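PDB 5EC0: Alp7A from Bacillus subtilis, which binds adenine nucleotide as a plasmid-encoded bacterial actin-like protein and probably forms filaments that segregate its plasmid. Local coordinates for residues K296-I307 and V333-E344. Sequence-based numbering, arbitrary orientation.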
ATOM      1  N   LYS A 296      19.348   3.860 -14.247  1.00 40.16           N
ATOM      2  CA  LYS A 296      19.327   2.397 -14.355  1.00 41.52           C
ATOM      3  C   LYS A 296      20.532   1.793 -13.645  1.00 40.56           C
ATOM      4  O   LYS A 296      20.439   0.719 -13.058  1.00 47.10           O
ATOM      5  CB  LYS A 296      19.283   1.933 -15.815  1.00 38.57           C
ATOM      6  CG  LYS A 296      18.063   2.435 -16.562  1.00 40.24           C
ATOM      7  CD  LYS A 296      17.630   1.522 -17.692  1.00 46.50           C
ATOM      8  CE  LYS A 296      16.332   2.037 -18.318  1.00 55.23           C
ATOM      9  NZ  LYS A 296      15.632   1.046 -19.188  1.00 57.46           N
ATOM     10  N   LYS A 297      21.654   2.503 -13.680  1.00 42.29           N
ATOM     11  CA  LYS A 297      22.863   2.054 -13.002  1.00 40.47           C
ATOM     12  C   LYS A 297      22.647   2.031 -11.489  1.00 48.86           C
ATOM     13  O   LYS A 297      22.957   1.035 -10.829  1.00 44.58           O
ATOM     14  CB  LYS A 297      24.044   2.948 -13.364  1.00 42.71           C
ATOM     15  CG  LYS A 297      25.358   2.567 -12.704  1.00 47.97           C
ATOM     16  CD  LYS A 297      26.504   3.376 -13.291  1.00 46.57           C
ATOM     17  CE  LYS A 297      27.757   3.286 -12.439  1.00 52.63           C
ATOM     18  NZ  LYS A 297      28.881   4.062 -13.045  1.00 57.38           N
ATOM     19  N   SER A 298      22.095   3.114 -10.946  1.00 40.61           N
ATOM     20  CA  SER A 298      21.795   3.168  -9.519  1.00 45.46           C
ATOM     21  C   SER A 298      20.762   2.117  -9.091  1.00 45.35           C
ATOM     22  O   SER A 298      20.872   1.520  -8.014  1.00 40.36           O
ATOM     23  CB  SER A 298      21.293   4.553  -9.132  1.00 51.43           C
ATOM     24  OG  SER A 298      21.147   4.644  -7.729  1.00 58.74           O
ATOM     25  N   LEU A 299      19.759   1.894  -9.932  1.00 40.09           N
ATOM     26  CA  LEU A 299      18.736   0.910  -9.618  1.00 33.71           C
ATOM     27  C   LEU A 299      19.312  -0.504  -9.649  1.00 38.84           C
ATOM     28  O   LEU A 299      18.871  -1.372  -8.897  1.00 43.22           O
ATOM     29  CB  LEU A 299      17.562   1.020 -10.582  1.00 33.06           C
ATOM     30  CG  LEU A 299      16.696   2.273 -10.421  1.00 41.46           C
ATOM     31  CD1 LEU A 299      15.429   2.178 -11.285  1.00 39.41           C
ATOM     32  CD2 LEU A 299      16.338   2.508  -8.951  1.00 37.93           C
ATOM     33  N   LYS A 300      20.287  -0.734 -10.520  1.00 35.00           N
ATOM     34  CA  LYS A 300      20.876  -2.063 -10.631  1.00 44.83           C
ATOM     35  C   LYS A 300      21.679  -2.368  -9.376  1.00 45.56           C
ATOM     36  O   LYS A 300      21.599  -3.479  -8.849  1.00 47.19           O
ATOM     37  CB  LYS A 300      21.755  -2.188 -11.872  1.00 42.13           C
ATOM     38  CG  LYS A 300      22.068  -3.642 -12.254  1.00 43.32           C
ATOM     39  CD  LYS A 300      23.152  -3.719 -13.319  1.00 44.58           C
ATOM     40  CE  LYS A 300      23.638  -5.145 -13.527  1.00 48.49           C
ATOM     41  NZ  LYS A 300      24.792  -5.150 -14.465  1.00 58.03           N
ATOM     42  N   GLU A 301      22.439  -1.376  -8.901  1.00 37.11           N
ATOM     43  CA  GLU A 301      23.147  -1.474  -7.615  1.00 45.07           C
ATOM     44  C   GLU A 301      22.213  -1.908  -6.494  1.00 42.95           C
ATOM     45  O   GLU A 301      22.487  -2.885  -5.790  1.00 40.95           O
ATOM     46  CB  GLU A 301      23.788  -0.137  -7.210  1.00 42.74           C
ATOM     47  CG  GLU A 301      24.896   0.379  -8.102  1.00 60.64           C
ATOM     48  CD  GLU A 301      25.314   1.791  -7.723  1.00 68.47           C
ATOM     49  OE1 GLU A 301      25.134   2.168  -6.540  1.00 71.37           O
ATOM     50  OE2 GLU A 301      25.794   2.527  -8.612  1.00 67.18           O
ATOM     51  N   TYR A 302      21.124  -1.158  -6.330  1.00 35.15           N
ATOM     52  CA  TYR A 302      20.149  -1.429  -5.288  1.00 37.92           C
ATOM     53  C   TYR A 302      19.571  -2.839  -5.432  1.00 35.62           C
ATOM     54  O   TYR A 302      19.469  -3.579  -4.460  1.00 42.24           O
ATOM     55  CB  TYR A 302      19.019  -0.380  -5.312  1.00 39.96           C
ATOM     56  CG  TYR A 302      18.032  -0.555  -4.178  1.00 39.81           C
ATOM     57  CD1 TYR A 302      18.351  -0.142  -2.884  1.00 35.66           C
ATOM     58  CD2 TYR A 302      16.789  -1.155  -4.394  1.00 39.23           C
ATOM     59  CE1 TYR A 302      17.450  -0.313  -1.828  1.00 32.21           C
ATOM     60  CE2 TYR A 302      15.886  -1.334  -3.351  1.00 35.17           C
ATOM     61  CZ  TYR A 302      16.227  -0.913  -2.067  1.00 33.63           C
ATOM     62  OH  TYR A 302      15.355  -1.082  -1.021  1.00 30.97           O
ATOM     63  N   THR A 303      19.214  -3.208  -6.655  1.00 38.10           N
ATOM     64  CA  THR A 303      18.640  -4.522  -6.935  1.00 33.47           C
ATOM     65  C   THR A 303      19.613  -5.647  -6.548  1.00 39.68           C
ATOM     66  O   THR A 303      19.209  -6.676  -5.998  1.00 38.00           O
ATOM     67  CB  THR A 303      18.244  -4.632  -8.427  1.00 31.37           C
ATOM     68  OG1 THR A 303      17.263  -3.630  -8.729  1.00 33.02           O
ATOM     69  CG2 THR A 303      17.664  -6.005  -8.755  1.00 30.88           C
ATOM     70  N   GLU A 304      20.900  -5.439  -6.812  1.00 38.11           N
ATOM     71  CA  GLU A 304      21.912  -6.418  -6.441  1.00 41.87           C
ATOM     72  C   GLU A 304      21.909  -6.627  -4.921  1.00 41.65           C
ATOM     73  O   GLU A 304      22.005  -7.754  -4.439  1.00 42.95           O
ATOM     74  CB  GLU A 304      23.296  -5.994  -6.966  1.00 39.01           C
ATOM     75  CG  GLU A 304      23.663  -6.728  -8.271  1.00 52.33           C
ATOM     76  CD  GLU A 304      24.681  -6.000  -9.132  1.00 65.57           C
ATOM     77  OE1 GLU A 304      25.015  -4.841  -8.822  1.00 73.27           O
ATOM     78  OE2 GLU A 304      25.149  -6.592 -10.129  1.00 73.53           O
ATOM     79  N   ILE A 305      21.752  -5.549  -4.168  1.00 44.28           N
ATOM     80  CA  ILE A 305      21.589  -5.666  -2.726  1.00 46.43           C
ATOM     81  C   ILE A 305      20.290  -6.430  -2.377  1.00 44.26           C
ATOM     82  O   ILE A 305      20.289  -7.270  -1.485  1.00 42.94           O
ATOM     83  CB  ILE A 305      21.605  -4.269  -2.058  1.00 50.66           C
ATOM     84  CG1 ILE A 305      22.987  -3.618  -2.226  1.00 50.76           C
ATOM     85  CG2 ILE A 305      21.288  -4.370  -0.581  1.00 50.79           C
ATOM     86  CD1 ILE A 305      22.954  -2.103  -2.168  1.00 50.31           C
ATOM     87  N   LYS A 306      19.197  -6.168  -3.092  1.00 41.04           N
ATOM     88  CA  LYS A 306      17.934  -6.845  -2.785  1.00 36.64           C
ATOM     89  C   LYS A 306      17.997  -8.347  -3.077  1.00 36.97           C
ATOM     90  O   LYS A 306      17.595  -9.162  -2.243  1.00 36.37           O
ATOM     91  CB  LYS A 306      16.763  -6.217  -3.556  1.00 37.39           C
ATOM     92  CG  LYS A 306      16.483  -4.741  -3.281  1.00 35.00           C
ATOM     93  CD  LYS A 306      16.137  -4.441  -1.821  1.00 34.77           C
ATOM     94  CE  LYS A 306      17.363  -4.003  -1.030  1.00 35.78           C
ATOM     95  NZ  LYS A 306      17.049  -3.780   0.403  1.00 35.76           N
ATOM     96  N   ILE A 307      18.508  -8.717  -4.247  1.00 36.37           N
ATOM     97  CA  ILE A 307      18.565 -10.123  -4.618  1.00 36.47           C
ATOM     98  C   ILE A 307      19.385 -10.890  -3.589  1.00 42.20           C
ATOM     99  O   ILE A 307      18.991 -11.971  -3.159  1.00 44.60           O
ATOM    100  CB  ILE A 307      19.166 -10.333  -6.023  1.00 37.85           C
ATOM    101  CG1 ILE A 307      18.299  -9.666  -7.082  1.00 37.30           C
ATOM    102  CG2 ILE A 307      19.268 -11.820  -6.346  1.00 38.38           C
ATOM    103  CD1 ILE A 307      16.841 -10.103  -7.038  1.00 38.20           C
ATOM    104  N   VAL A 333       9.228  -1.080  -9.925  1.00 29.44           N
ATOM    105  CA  VAL A 333      10.241  -0.202 -10.495  1.00 28.61           C
ATOM    106  C   VAL A 333      11.501  -0.979 -10.893  1.00 35.65           C
ATOM    107  O   VAL A 333      12.133  -0.714 -11.934  1.00 34.32           O
ATOM    108  CB  VAL A 333      10.593   0.910  -9.485  1.00 28.92           C
ATOM    109  CG1 VAL A 333      11.902   1.589  -9.838  1.00 32.62           C
ATOM    110  CG2 VAL A 333       9.434   1.920  -9.388  1.00 30.82           C
ATOM    111  N   LEU A 334      11.826  -1.966 -10.068  1.00 31.58           N
ATOM    112  CA  LEU A 334      13.047  -2.735 -10.209  1.00 34.13           C
ATOM    113  C   LEU A 334      12.910  -3.908 -11.169  1.00 33.41           C
ATOM    114  O   LEU A 334      13.852  -4.689 -11.328  1.00 40.40           O
ATOM    115  CB  LEU A 334      13.502  -3.262  -8.838  1.00 38.42           C
ATOM    116  CG  LEU A 334      13.931  -2.300  -7.729  1.00 36.57           C
ATOM    117  CD1 LEU A 334      14.564  -3.098  -6.613  1.00 27.92           C
ATOM    118  CD2 LEU A 334      14.897  -1.243  -8.242  1.00 34.25           C
ATOM    119  N   GLU A 335      11.748  -4.040 -11.794  1.00 28.64           N
ATOM    120  CA  GLU A 335      11.437  -5.239 -12.568  1.00 35.50           C
ATOM    121  C   GLU A 335      12.495  -5.568 -13.623  1.00 41.88           C
ATOM    122  O   GLU A 335      12.976  -6.704 -13.713  1.00 42.60           O
ATOM    123  CB  GLU A 335      10.080  -5.105 -13.251  1.00 31.01           C
ATOM    124  CG  GLU A 335       9.805  -6.272 -14.186  1.00 39.17           C
ATOM    125  CD  GLU A 335       8.413  -6.261 -14.789  1.00 49.57           C
ATOM    126  OE1 GLU A 335       7.720  -5.220 -14.723  1.00 59.28           O
ATOM    127  OE2 GLU A 335       8.012  -7.312 -15.322  1.00 45.41           O
ATOM    128  N   GLU A 336      12.849  -4.565 -14.416  1.00 35.28           N
ATOM    129  CA  GLU A 336      13.886  -4.714 -15.418  1.00 39.19           C
ATOM    130  C   GLU A 336      15.232  -5.103 -14.775  1.00 48.56           C
ATOM    131  O   GLU A 336      15.934  -6.004 -15.257  1.00 47.76           O
ATOM    132  CB  GLU A 336      14.015  -3.414 -16.220  1.00 37.66           C
ATOM    133  CG  GLU A 336      15.130  -3.387 -17.259  1.00 46.50           C
ATOM    134  CD  GLU A 336      15.360  -1.980 -17.830  1.00 57.32           C
ATOM    135  OE1 GLU A 336      14.697  -1.023 -17.370  1.00 66.69           O
ATOM    136  OE2 GLU A 336      16.201  -1.829 -18.735  1.00 52.27           O
ATOM    137  N   SER A 337      15.571  -4.421 -13.685  1.00 33.09           N
ATOM    138  CA  SER A 337      16.831  -4.626 -12.978  1.00 35.94           C
ATOM    139  C   SER A 337      16.930  -6.036 -12.426  1.00 39.22           C
ATOM    140  O   SER A 337      17.999  -6.643 -12.394  1.00 39.19           O
ATOM    141  CB  SER A 337      16.964  -3.621 -11.830  1.00 35.11           C
ATOM    142  OG  SER A 337      17.167  -2.308 -12.320  1.00 47.14           O
ATOM    143  N   ILE A 338      15.794  -6.539 -11.968  1.00 41.77           N
ATOM    144  CA  ILE A 338      15.725  -7.856 -11.382  1.00 39.68           C
ATOM    145  C   ILE A 338      15.997  -8.903 -12.456  1.00 42.43           C
ATOM    146  O   ILE A 338      16.728  -9.873 -12.229  1.00 37.33           O
ATOM    147  CB  ILE A 338      14.373  -8.074 -10.721  1.00 27.65           C
ATOM    148  CG1 ILE A 338      14.293  -7.201  -9.465  1.00 30.51           C
ATOM    149  CG2 ILE A 338      14.159  -9.547 -10.402  1.00 34.43           C
ATOM    150  CD1 ILE A 338      12.885  -7.011  -8.902  1.00 27.94           C
ATOM    151  N   SER A 339      15.442  -8.687 -13.639  1.00 32.28           N
ATOM    152  CA  SER A 339      15.663  -9.614 -14.740  1.00 36.86           C
ATOM    153  C   SER A 339      17.140  -9.651 -15.143  1.00 38.16           C
ATOM    154  O   SER A 339      17.691 -10.718 -15.353  1.00 39.00           O
ATOM    155  CB  SER A 339      14.792  -9.237 -15.932  1.00 46.11           C
ATOM    156  OG  SER A 339      15.127 -10.029 -17.052  1.00 57.63           O
ATOM    157  N   VAL A 340      17.783  -8.487 -15.207  1.00 37.17           N
ATOM    158  CA  VAL A 340      19.188  -8.392 -15.580  1.00 42.06           C
ATOM    159  C   VAL A 340      20.101  -9.018 -14.524  1.00 49.78           C
ATOM    160  O   VAL A 340      20.993  -9.817 -14.839  1.00 46.38           O
ATOM    161  CB  VAL A 340      19.629  -6.918 -15.783  1.00 41.06           C
ATOM    162  CG1 VAL A 340      21.129  -6.846 -16.103  1.00 42.92           C
ATOM    163  CG2 VAL A 340      18.806  -6.244 -16.881  1.00 41.23           C
ATOM    164  N   VAL A 341      19.877  -8.640 -13.269  1.00 45.62           N
ATOM    165  CA  VAL A 341      20.733  -9.091 -12.187  1.00 40.21           C
ATOM    166  C   VAL A 341      20.615 -10.602 -11.966  1.00 43.50           C
ATOM    167  O   VAL A 341      21.633 -11.281 -11.786  1.00 46.92           O
ATOM    168  CB  VAL A 341      20.424  -8.337 -10.863  1.00 35.35           C
ATOM    169  CG1 VAL A 341      20.917  -9.130  -9.657  1.00 35.32           C
ATOM    170  CG2 VAL A 341      21.043  -6.922 -10.886  1.00 36.23           C
ATOM    171  N   THR A 342      19.394 -11.138 -11.995  1.00 35.90           N
ATOM    172  CA  THR A 342      19.229 -12.562 -11.719  1.00 44.23           C
ATOM    173  C   THR A 342      19.814 -13.395 -12.862  1.00 47.70           C
ATOM    174  O   THR A 342      20.341 -14.489 -12.644  1.00 48.38           O
ATOM    175  CB  THR A 342      17.747 -12.944 -11.458  1.00 34.22           C
ATOM    176  OG1 THR A 342      16.917 -12.501 -12.534  1.00 43.32           O
ATOM    177  CG2 THR A 342      17.275 -12.297 -10.177  1.00 31.93           C
ATOM    178  N   GLU A 343      19.764 -12.857 -14.075  1.00 49.29           N
ATOM    179  CA  GLU A 343      20.356 -13.548 -15.202  1.00 48.02           C
ATOM    180  C   GLU A 343      21.873 -13.589 -15.087  1.00 50.31           C
ATOM    181  O   GLU A 343      22.485 -14.602 -15.414  1.00 58.67           O
ATOM    182  CB  GLU A 343      19.955 -12.899 -16.517  1.00 50.53           C
ATOM    183  CG  GLU A 343      20.417 -13.728 -17.703  1.00 62.66           C
ATOM    184  CD  GLU A 343      20.169 -13.054 -19.025  1.00 70.96           C
ATOM    185  OE1 GLU A 343      18.987 -12.863 -19.377  1.00 70.69           O
ATOM    186  OE2 GLU A 343      21.158 -12.731 -19.718  1.00 81.66           O
ATOM    187  N   GLU A 344      22.480 -12.497 -14.619  1.00 47.99           N
ATOM    188  CA  GLU A 344      23.942 -12.448 -14.439  1.00 51.10           C
ATOM    189  C   GLU A 344      24.395 -13.399 -13.343  1.00 51.33           C
ATOM    190  O   GLU A 344      25.482 -13.961 -13.396  1.00 56.44           O
ATOM    191  CB  GLU A 344      24.422 -11.033 -14.084  1.00 46.47           C
ATOM    192  CG  GLU A 344      24.396 -10.013 -15.209  1.00 50.07           C
ATOM    193  CD  GLU A 344      24.846  -8.630 -14.739  1.00 54.83           C
ATOM    194  OE1 GLU A 344      24.822  -8.382 -13.511  1.00 57.03           O
ATOM    195  OE2 GLU A 344      25.236  -7.800 -15.587  1.00 48.86           O
TER
HETATM  196  O   HOH W   1      18.726  -1.008 -13.983  0.98 39.38           O
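V341 enters helix 296-307 as a knob among K300, T303, E304 and I307. Its two methyls divide the work: CG1 meets I307 CG1 at 3.7 Å, while CG2 lies against the CG methylenes of K300 and E304. One turn earlier the helices come closest, the CA atoms of K300 and S337 being 5.3 Å apart, and there S337 CB packs against T303 OG1. T303 fills the adjoining space with both branches: its CG2, anti to the backbone N, packs on I338 CG1, and OG1 lies 3.4 Å from L334 CD2. That hydroxyl donates back to L299 O (2.8 Å), which T303 N reaches from the opposite face of the carbonyl plane. L334 CD1 meets the Y302 ring at its edge, in plane. The two helices, crossing at -63°, belong to the C-terminal half of an actin-type fold, one of the two halves between which ADP is held, and V333, packed on L299 CD1, also touches the bound ADP. Salt bridges border the apolar core. K296 NZ sits in the fork of the E336 carboxylate, bonded to OE1 (2.9 Å) and OE2 (3.0 Å) through their syn lone pairs; a methionine in its place would probably leave E336 without this countercharge. K300 NZ reaches E344 OE2 at 2.9 Å, 25° out of the carboxylate plane, and probably eases the closeness of E304 to E344. A water links K296 O to S337 OG. Further out, F243 meets the Y302 ring edge-to-face, and Y326 of strand 322-327 packs against both I307 and I338.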